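Local coordinates for protein cellobiose 2-epimerase (Ruminococcus albus, PDB 3VW5) that catalyses the reversible epimerization of cellobiose to 4-O-beta-D-glucopyranosyl-D-mannose with an (alpha/alpha)6 barrel fold, at residues Asn83-Asp86 with Gly91-Trp94; Gly46-Ser51 with Ile112-Tyr117. The protein carries 2 engineered substitutions. All blocks are in the same frame, centred on the assembly; numbering follows the deposited sequence.

Contact 1 (Asn83-Asp86 with Gly91-Trp94); sequences NCID and GVYW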
ATOM      1  N   ASN A  83       7.355 -14.144 -14.946  1.00 44.53           N
ATOM      2  CA  ASN A  83       6.756 -13.324 -16.002  1.00 44.59           C
ATOM      3  C   ASN A  83       6.958 -11.840 -15.798  1.00 42.44           C
ATOM      4  O   ASN A  83       7.096 -11.099 -16.757  1.00 43.48           O
ATOM      5  CB  ASN A  83       5.248 -13.593 -16.155  1.00 41.21           C
ATOM      6  CG  ASN A  83       4.940 -15.029 -16.549  1.00 49.50           C
ATOM      7  OD1 ASN A  83       4.525 -15.828 -15.711  1.00 42.65           O
ATOM      8  ND2 ASN A  83       5.136 -15.362 -17.831  1.00 52.81           N
ATOM      9  N   CYS A  84       6.966 -11.405 -14.547  1.00 40.12           N
ATOM     10  CA  CYS A  84       6.750  -9.992 -14.263  1.00 44.08           C
ATOM     11  C   CYS A  84       8.035  -9.190 -14.168  1.00 45.91           C
ATOM     12  O   CYS A  84       8.014  -7.961 -14.168  1.00 45.56           O
ATOM     13  CB  CYS A  84       5.904  -9.838 -12.992  1.00 43.42           C
ATOM     14  SG  CYS A  84       4.213 -10.478 -13.210  1.00 40.14           S
ATOM     15  N   ILE A  85       9.152  -9.901 -14.108  1.00 50.27           N
ATOM     16  CA  ILE A  85      10.449  -9.282 -13.929  1.00 42.80           C
ATOM     17  C   ILE A  85      11.156  -9.125 -15.274  1.00 46.99           C
ATOM     18  O   ILE A  85      11.203 -10.063 -16.077  1.00 49.19           O
ATOM     19  CB  ILE A  85      11.284 -10.102 -12.932  1.00 40.32           C
ATOM     20  CG1 ILE A  85      10.799  -9.803 -11.514  1.00 35.53           C
ATOM     21  CG2 ILE A  85      12.751  -9.805 -13.081  1.00 40.50           C
ATOM     22  CD1 ILE A  85      11.400 -10.653 -10.440  1.00 36.32           C
ATOM     23  N   ASP A  86      11.663  -7.923 -15.535  1.00 44.74           N
ATOM     24  CA  ASP A  86      12.458  -7.677 -16.725  1.00 41.57           C
ATOM     25  C   ASP A  86      13.917  -7.943 -16.366  1.00 45.88           C
ATOM     26  O   ASP A  86      14.596  -7.087 -15.815  1.00 44.53           O
ATOM     27  CB  ASP A  86      12.273  -6.244 -17.224  1.00 41.40           C
ATOM     28  CG  ASP A  86      12.922  -6.010 -18.582  1.00 45.17           C
ATOM     29  OD1 ASP A  86      13.768  -6.840 -18.984  1.00 44.38           O
ATOM     30  OD2 ASP A  86      12.596  -4.996 -19.246  1.00 42.57           O
ATOM     31  N   GLY A  91      13.959  -4.129 -13.191  1.00 35.46           N
ATOM     32  CA  GLY A  91      12.628  -3.789 -12.743  1.00 35.56           C
ATOM     33  C   GLY A  91      11.559  -4.821 -13.080  1.00 41.29           C
ATOM     34  O   GLY A  91      11.847  -5.983 -13.414  1.00 39.85           O
ATOM     35  N   VAL A  92      10.309  -4.385 -12.973  1.00 32.48           N
ATOM     36  CA  VAL A  92       9.168  -5.222 -13.280  1.00 40.94           C
ATOM     37  C   VAL A  92       8.252  -4.469 -14.238  1.00 40.13           C
ATOM     38  O   VAL A  92       8.231  -3.242 -14.232  1.00 38.84           O
ATOM     39  CB  VAL A  92       8.393  -5.595 -11.999  1.00 37.27           C
ATOM     40  CG1 VAL A  92       9.310  -6.290 -11.020  1.00 37.12           C
ATOM     41  CG2 VAL A  92       7.805  -4.352 -11.347  1.00 37.21           C
ATOM     42  N   TYR A  93       7.499  -5.195 -15.061  1.00 38.54           N
ATOM     43  CA  TYR A  93       6.562  -4.552 -15.986  1.00 40.74           C
ATOM     44  C   TYR A  93       5.339  -3.999 -15.256  1.00 38.42           C
ATOM     45  O   TYR A  93       5.203  -4.151 -14.045  1.00 38.72           O
ATOM     46  CB  TYR A  93       6.127  -5.524 -17.086  1.00 44.14           C
ATOM     47  CG  TYR A  93       7.274  -6.216 -17.777  1.00 45.22           C
ATOM     48  CD1 TYR A  93       8.144  -5.507 -18.606  1.00 45.59           C
ATOM     49  CD2 TYR A  93       7.492  -7.580 -17.603  1.00 43.45           C
ATOM     50  CE1 TYR A  93       9.206  -6.145 -19.239  1.00 43.65           C
ATOM     51  CE2 TYR A  93       8.545  -8.226 -18.227  1.00 44.67           C
ATOM     52  CZ  TYR A  93       9.405  -7.506 -19.040  1.00 49.53           C
ATOM     53  OH  TYR A  93      10.451  -8.152 -19.661  1.00 46.84           O
ATOM     54  N   TRP A  94       4.447  -3.354 -15.998  1.00 38.57           N
ATOM     55  CA  TRP A  94       3.254  -2.758 -15.406  1.00 37.98           C
ATOM     56  C   TRP A  94       2.036  -3.706 -15.471  1.00 36.24           C
ATOM     57  O   TRP A  94       1.288  -3.853 -14.510  1.00 36.12           O
ATOM     58  CB  TRP A  94       2.948  -1.397 -16.070  1.00 36.47           C
ATOM     59  CG  TRP A  94       1.760  -0.705 -15.473  1.00 38.77           C
ATOM     60  CD1 TRP A  94       0.505  -0.622 -16.005  1.00 39.14           C
ATOM     61  CD2 TRP A  94       1.705  -0.031 -14.213  1.00 41.04           C
ATOM     62  NE1 TRP A  94      -0.328   0.063 -15.157  1.00 39.86           N
ATOM     63  CE2 TRP A  94       0.382   0.439 -14.051  1.00 39.56           C
ATOM     64  CE3 TRP A  94       2.641   0.225 -13.208  1.00 43.89           C
ATOM     65  CZ2 TRP A  94      -0.023   1.152 -12.928  1.00 46.34           C
ATOM     66  CZ3 TRP A  94       2.235   0.933 -12.093  1.00 45.12           C
ATOM     67  CH2 TRP A  94       0.915   1.390 -11.962  1.00 46.15           C
TER
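Two backbone hydrogen bonds tie Cys84 and Asp86 to Tyr93 and Gly91, and together they form a single antiparallel beta bridge where the chain comes off helix 67-84 in this (alpha/alpha)6 barrel. Tyr93 N donates to Cys84 O at 3.0 Å, and Asp86 N returns a bond to Gly91 O at 2.9 Å. Ile85 and Val92 are thereby a non-hydrogen-bonded pair, their CA atoms 4.3 Å apart. This is a compact example of how a chain leaving a helix can be turned back on itself: four residues separate the two segments, and the reversal is pinned at both bonds. Gly91 takes a positive phi of 69°, a conformation that glycine adopts readily.

Asp86 fastens the turn further. Its OD1 accepts a hydrogen bond from the backbone N of Tyr89 within the connection, while OD2 forms salt bridges with Arg158 and Lys107, so both carboxylate oxygens are satisfied inside the protein. The two positive partners would be expected to favour the ionised form.

Around this polar core the side chains pack. The backbone sets Asp86 CB beside the phenol, 3.6 Å from Tyr93 CZ, and the first torsion, with CG anti to the backbone N (chi1 -171°), carries the carboxylate alongside. Asp86 CG comes within 3.4 Å of Tyr93 OH; the two side chains cross at about a right angle, and the carboxylate and ring planes are inclined by 29°. On the apolar side, Ile85 CG1 meets Val92 CG1 at 3.8 Å, and Val92 goes on to touch Ile112 and Ala115 of helix 109-126. The Tyr93 ring also rests against Pro102 and Thr105 of strand 102-108. At the edge of the ring, in its plane, lies Asn83 O, 3.5 Å from Tyr93 CE2.

Contact 2 (Gly46-Ser51 with Ile112-Tyr117); sequences GVILHS and IAFAIY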
ATOM      1  N   GLY A  46      -2.425  -7.188 -13.537  1.00 44.24           N
ATOM      2  CA  GLY A  46      -1.488  -6.137 -13.171  1.00 38.97           C
ATOM      3  C   GLY A  46      -0.447  -6.651 -12.202  1.00 44.67           C
ATOM      4  O   GLY A  46      -0.747  -7.478 -11.326  1.00 46.60           O
ATOM      5  N   VAL A  47       0.788  -6.173 -12.337  1.00 42.00           N
ATOM      6  CA  VAL A  47       1.847  -6.709 -11.495  1.00 39.29           C
ATOM      7  C   VAL A  47       1.822  -6.131 -10.076  1.00 37.14           C
ATOM      8  O   VAL A  47       2.156  -6.831  -9.114  1.00 39.32           O
ATOM      9  CB  VAL A  47       3.246  -6.675 -12.174  1.00 41.34           C
ATOM     10  CG1 VAL A  47       3.109  -6.385 -13.675  1.00 37.59           C
ATOM     11  CG2 VAL A  47       4.181  -5.718 -11.479  1.00 37.62           C
ATOM     12  N   ILE A  48       1.398  -4.880  -9.930  1.00 35.82           N
ATOM     13  CA  ILE A  48       1.159  -4.342  -8.588  1.00 37.44           C
ATOM     14  C   ILE A  48       0.117  -5.175  -7.820  1.00 36.77           C
ATOM     15  O   ILE A  48       0.228  -5.371  -6.612  1.00 40.40           O
ATOM     16  CB  ILE A  48       0.763  -2.850  -8.618  1.00 36.71           C
ATOM     17  CG1 ILE A  48       1.867  -2.007  -7.982  1.00 45.48           C
ATOM     18  CG2 ILE A  48      -0.506  -2.613  -7.842  1.00 38.73           C
ATOM     19  CD1 ILE A  48       1.840  -0.567  -8.437  1.00 50.48           C
ATOM     20  N   LEU A  49      -0.879  -5.671  -8.539  1.00 30.08           N
ATOM     21  CA  LEU A  49      -1.902  -6.516  -7.966  1.00 33.81           C
ATOM     22  C   LEU A  49      -1.285  -7.817  -7.457  1.00 40.51           C
ATOM     23  O   LEU A  49      -1.572  -8.252  -6.344  1.00 39.42           O
ATOM     24  CB  LEU A  49      -3.002  -6.799  -9.004  1.00 35.03           C
ATOM     25  CG  LEU A  49      -4.032  -7.896  -8.721  1.00 34.58           C
ATOM     26  CD1 LEU A  49      -4.750  -7.648  -7.418  1.00 34.10           C
ATOM     27  CD2 LEU A  49      -5.023  -8.043  -9.864  1.00 35.91           C
ATOM     28  N   HIS A  50      -0.437  -8.437  -8.278  1.00 40.78           N
ATOM     29  CA  HIS A  50       0.210  -9.674  -7.883  1.00 35.62           C
ATOM     30  C   HIS A  50       1.216  -9.490  -6.762  1.00 38.13           C
ATOM     31  O   HIS A  50       1.330 -10.341  -5.879  1.00 42.66           O
ATOM     32  CB  HIS A  50       0.823 -10.378  -9.082  1.00 35.12           C
ATOM     33  CG  HIS A  50      -0.187 -11.113  -9.899  1.00 46.37           C
ATOM     34  ND1 HIS A  50      -1.084 -10.467 -10.724  1.00 43.34           N
ATOM     35  CD2 HIS A  50      -0.485 -12.433  -9.977  1.00 46.33           C
ATOM     36  CE1 HIS A  50      -1.871 -11.361 -11.293  1.00 41.05           C
ATOM     37  NE2 HIS A  50      -1.530 -12.561 -10.857  1.00 38.39           N
ATOM     38  N   SER A  51       1.934  -8.383  -6.760  1.00 32.60           N
ATOM     39  CA  SER A  51       2.840  -8.158  -5.657  1.00 31.17           C
ATOM     40  C   SER A  51       2.065  -8.001  -4.364  1.00 32.27           C
ATOM     41  O   SER A  51       2.485  -8.489  -3.323  1.00 30.61           O
ATOM     42  CB  SER A  51       3.731  -6.957  -5.929  1.00 32.62           C
ATOM     43  OG  SER A  51       4.537  -7.221  -7.053  1.00 31.48           O
ATOM     44  N   ILE A 112       7.898  -1.118  -8.912  1.00 36.66           N
ATOM     45  CA  ILE A 112       9.104  -1.861  -8.511  1.00 31.90           C
ATOM     46  C   ILE A 112       9.319  -1.920  -6.993  1.00 33.14           C
ATOM     47  O   ILE A 112       9.769  -2.942  -6.464  1.00 37.03           O
ATOM     48  CB  ILE A 112      10.382  -1.307  -9.154  1.00 31.40           C
ATOM     49  CG1 ILE A 112      10.237  -1.247 -10.680  1.00 35.90           C
ATOM     50  CG2 ILE A 112      11.574  -2.156  -8.732  1.00 27.77           C
ATOM     51  CD1 ILE A 112      11.102  -0.184 -11.353  1.00 28.56           C
ATOM     52  N   ALA A 113       9.020  -0.827  -6.295  1.00 28.43           N
ATOM     53  CA  ALA A 113       9.147  -0.813  -4.849  1.00 30.03           C
ATOM     54  C   ALA A 113       8.253  -1.903  -4.258  1.00 35.39           C
ATOM     55  O   ALA A 113       8.632  -2.586  -3.314  1.00 35.63           O
ATOM     56  CB  ALA A 113       8.771   0.556  -4.283  1.00 27.98           C
ATOM     57  N   PHE A 114       7.062  -2.061  -4.819  1.00 34.56           N
ATOM     58  CA  PHE A 114       6.102  -2.995  -4.262  1.00 37.42           C
ATOM     59  C   PHE A 114       6.565  -4.434  -4.430  1.00 39.80           C
ATOM     60  O   PHE A 114       6.491  -5.227  -3.491  1.00 35.08           O
ATOM     61  CB  PHE A 114       4.723  -2.807  -4.881  1.00 37.47           C
ATOM     62  CG  PHE A 114       3.746  -2.222  -3.947  1.00 41.72           C
ATOM     63  CD1 PHE A 114       3.255  -2.981  -2.893  1.00 44.00           C
ATOM     64  CD2 PHE A 114       3.325  -0.893  -4.093  1.00 50.96           C
ATOM     65  CE1 PHE A 114       2.352  -2.429  -1.991  1.00 44.64           C
ATOM     66  CE2 PHE A 114       2.413  -0.326  -3.206  1.00 46.52           C
ATOM     67  CZ  PHE A 114       1.928  -1.096  -2.148  1.00 51.22           C
ATOM     68  N   ALA A 115       7.025  -4.762  -5.636  1.00 38.53           N
ATOM     69  CA  ALA A 115       7.694  -6.039  -5.878  1.00 38.48           C
ATOM     70  C   ALA A 115       8.728  -6.335  -4.773  1.00 35.08           C
ATOM     71  O   ALA A 115       8.734  -7.420  -4.193  1.00 34.06           O
ATOM     72  CB  ALA A 115       8.337  -6.051  -7.259  1.00 36.49           C
ATOM     73  N   ILE A 116       9.584  -5.362  -4.473  1.00 31.02           N
ATOM     74  CA  ILE A 116      10.545  -5.522  -3.382  1.00 33.71           C
ATOM     75  C   ILE A 116       9.877  -5.827  -2.040  1.00 31.79           C
ATOM     76  O   ILE A 116      10.318  -6.705  -1.306  1.00 35.19           O
ATOM     77  CB  ILE A 116      11.430  -4.275  -3.244  1.00 35.16           C
ATOM     78  CG1 ILE A 116      12.342  -4.152  -4.454  1.00 34.70           C
ATOM     79  CG2 ILE A 116      12.241  -4.304  -1.951  1.00 32.54           C
ATOM     80  CD1 ILE A 116      12.833  -2.742  -4.664  1.00 34.43           C
ATOM     81  N   TYR A 117       8.819  -5.086  -1.723  1.00 36.01           N
ATOM     82  CA  TYR A 117       8.072  -5.246  -0.481  1.00 33.80           C
ATOM     83  C   TYR A 117       7.528  -6.675  -0.333  1.00 34.81           C
ATOM     84  O   TYR A 117       7.688  -7.310   0.713  1.00 33.92           O
ATOM     85  CB  TYR A 117       6.944  -4.226  -0.470  1.00 29.64           C
ATOM     86  CG  TYR A 117       6.148  -4.123   0.805  1.00 30.92           C
ATOM     87  CD1 TYR A 117       6.760  -4.172   2.041  1.00 31.92           C
ATOM     88  CD2 TYR A 117       4.769  -3.939   0.763  1.00 34.56           C
ATOM     89  CE1 TYR A 117       6.023  -4.054   3.211  1.00 35.46           C
ATOM     90  CE2 TYR A 117       4.021  -3.821   1.923  1.00 33.58           C
ATOM     91  CZ  TYR A 117       4.649  -3.871   3.143  1.00 37.51           C
ATOM     92  OH  TYR A 117       3.900  -3.753   4.292  1.00 38.30           O
TER
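Ser51 holds its OG anti to the carbonyl carbon, beside the backbone N (chi1 -63°), and this torsion lays the hydroxyl oxygen against the backbone of Ala115, 3.6 Å from Ala115 CA. The methyl of Ala115 stands alongside, its CB 4.0 Å from Ser51 OG. Small side chains at this point illustrate how two helices can lie close: the axes of 47-51 and 112-117 approach to 9.0 Å and run nearly parallel, 20° apart, as neighbouring inner helices of an (alpha/alpha)6 barrel do. One turn before Ser51, Ile48 sends CG1 to Phe114 CB at 4.3 Å, an apolar touch beside the aromatic ring. That ring is held from elsewhere as well, by a cation-pi contact with Arg52 and an edge-to-face meeting with Tyr373.

Within 46-51 the helix start carries its own polar bonds. Gly46 occupies the N-cap position, and its O accepts two donors from opposite faces of the carbonyl plane: His50 N, and His50 ND1 at 3.1 Å. The acceptor lies in the imidazole plane, while NE2 on the same ring is hydrogen-bonded to Phe29 N, so the ring is clamped through both nitrogens. The hydrogen bonds within 46-51 run back to Gly46 O and Val47 O, whereas van der Waals packing spans the two helices, so their fit depends on shape rather than on directed bonds.

How the contacts relate
Contact 1 is nested within the excursion closed by contact 2: 46-51 comes first, then 83-86 and 91-94, then 112-117. Their centres lie about 9 Å apart, contact 2 nearer the centre of the chain (about 10 Å against about 18 Å, from the centres of the contacts). Strand 45-46, just before helix 47-64, pairs antiparallel with 95-96, which follows contact 1, in a sheet with 102-108, which leads into helix 109-126. The two contacts also touch: Trp94 O and Val47 N, 3.2 Å apart, probably form a hydrogen bond, and Val92 CG2 lies 3.9 Å from Val47 CG2. The turn after helix 67-84 is thus fitted against the beginning of the helix pair in one buried cluster.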